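Local coordinates for basic blue protein (Cucumis sativus, PDB 2CBP) that binds a type 1 (blue) copper ion and probably carries electrons, at residues C79-P82 against G83-Q86. Numbering follows the deposited sequence.
Sequences CNFP and GHCQ. With CU (copper (II) ion), chain B.
One copper ion ties Cys79 to His84 across a short loop: the thiolate SG of Cys79 binds it at 2.2 Å, and the imidazole ND1 of His84 at 2.0 Å. The cysteine reaches it because SG is anti to its own backbone N (chi1 166°), which leaves SG 3.4 Å from ND1 of His84, oblique to the imidazole. Phe81 CB covers the face of the imidazole on whose side Cys79 SG also lies, SG being displaced beyond ND1. This CB sits over the ring centre, 3.5 Å from the centroid, as a CH-pi contact, while the phenyl ring swings out past the histidine and meets it obliquely, planes at 39°. Pro82 O lies at the imidazole edge, 3.3 Å from His84 CD2. Pro82 and Gly83 form the corner of a type II beta turn, with Gly83 at positive phi, and His84 N donates to Phe81 O at 3.0 Å. That bond is nearly straight at N-H, though the donor stands above the carbonyl plane. Phe81 O takes a second hydrogen from a water, which also accepts from Cys85 N and donates to Gln86 OE1, linking the turn to Cys85 and Gln86. Cys85 SG is anchored by a disulfide to Cys52. His39 and Met89 complete the metal site. A ligand loop of this kind, joining strands 73-78 and 90-95 and carrying Cys, His and then Met, is the signature of the type 1 copper site in the cupredoxin fold.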
loop_
_atom_site.group_PDB
_atom_site.type_symbol
_atom_site.label_atom_id
_atom_site.label_comp_id
_atom_site.label_asym_id
_atom_site.label_seq_id
_atom_site.Cartn_x
_atom_site.Cartn_y
_atom_site.Cartn_z
ATOM N N CYS A 79 -0.763 -2.983 -5.582
ATOM C CA CYS A 79 0.108 -2.712 -6.762
ATOM C C CYS A 79 -0.809 -3.268 -7.892
ATOM O O CYS A 79 -1.209 -4.441 -7.692
ATOM C CB CYS A 79 1.454 -3.350 -6.753
ATOM S SG CYS A 79 2.281 -3.322 -8.370
ATOM N N ASN A 80 -1.129 -2.498 -8.902
ATOM C CA ASN A 80 -2.029 -3.040 -9.936
ATOM C C ASN A 80 -1.378 -3.517 -11.225
ATOM O O ASN A 80 -2.132 -3.766 -12.205
ATOM C CB ASN A 80 -3.296 -2.227 -10.125
ATOM C CG ASN A 80 -3.125 -0.970 -10.943
ATOM O OD1 ASN A 80 -2.021 -0.674 -11.413
ATOM N ND2 ASN A 80 -4.236 -0.267 -11.088
ATOM N N PHE A 81 -0.104 -3.723 -11.264
ATOM C CA PHE A 81 0.618 -4.343 -12.400
ATOM C C PHE A 81 0.004 -5.751 -12.460
ATOM O O PHE A 81 -0.391 -6.329 -11.435
ATOM C CB PHE A 81 2.121 -4.407 -12.122
ATOM C CG PHE A 81 2.879 -3.186 -12.586
ATOM C CD1 PHE A 81 2.590 -1.926 -12.098
ATOM C CD2 PHE A 81 3.888 -3.342 -13.527
ATOM C CE1 PHE A 81 3.311 -0.799 -12.547
ATOM C CE2 PHE A 81 4.615 -2.244 -13.988
ATOM C CZ PHE A 81 4.320 -0.990 -13.510
ATOM N N PRO A 82 -0.137 -6.299 -13.642
ATOM C CA PRO A 82 -0.752 -7.624 -13.821
ATOM C C PRO A 82 -0.154 -8.678 -12.952
ATOM O O PRO A 82 1.046 -8.988 -12.955
ATOM C CB PRO A 82 -0.673 -7.897 -15.319
ATOM C CG PRO A 82 -0.571 -6.515 -15.969
ATOM C CD PRO A 82 0.278 -5.715 -14.949
ATOM N N GLY A 83 -1.045 -9.283 -12.136
ATOM C CA GLY A 83 -0.661 -10.330 -11.209
ATOM C C GLY A 83 0.021 -9.928 -9.940
ATOM O O GLY A 83 0.300 -10.822 -9.117
ATOM N N HIS A 84 0.310 -8.651 -9.724
ATOM C CA HIS A 84 1.024 -8.260 -8.473
ATOM C C HIS A 84 0.133 -8.350 -7.239
ATOM O O HIS A 84 0.611 -8.881 -6.219
ATOM C CB HIS A 84 1.674 -6.900 -8.637
ATOM C CG HIS A 84 2.858 -6.894 -9.584
ATOM N ND1 HIS A 84 3.940 -6.086 -9.368
ATOM C CD2 HIS A 84 3.065 -7.625 -10.723
ATOM C CE1 HIS A 84 4.759 -6.293 -10.355
ATOM N NE2 HIS A 84 4.296 -7.216 -11.200
ATOM N N CYS A 85 -1.082 -7.818 -7.375
ATOM C CA CYS A 85 -2.049 -7.836 -6.255
ATOM C C CYS A 85 -2.303 -9.285 -5.863
ATOM O O CYS A 85 -2.318 -9.657 -4.685
ATOM C CB CYS A 85 -3.315 -7.083 -6.628
ATOM S SG CYS A 85 -4.549 -7.020 -5.326
ATOM N N GLN A 86 -2.499 -10.103 -6.885
ATOM C CA GLN A 86 -2.755 -11.548 -6.734
ATOM C C GLN A 86 -1.595 -12.291 -6.113
ATOM O O GLN A 86 -1.742 -13.421 -5.601
ATOM C CB GLN A 86 -3.077 -12.133 -8.107
ATOM C CG GLN A 86 -4.357 -11.592 -8.687
ATOM C CD GLN A 86 -4.220 -10.313 -9.454
ATOM O OE1 GLN A 86 -3.159 -9.713 -9.598
ATOM N NE2 GLN A 86 -5.344 -9.865 -9.986
HETATM CU CU CU B . 4.028 -4.565 -8.149
HETATM O O HOH W 1 -2.592 -6.915 -9.887
#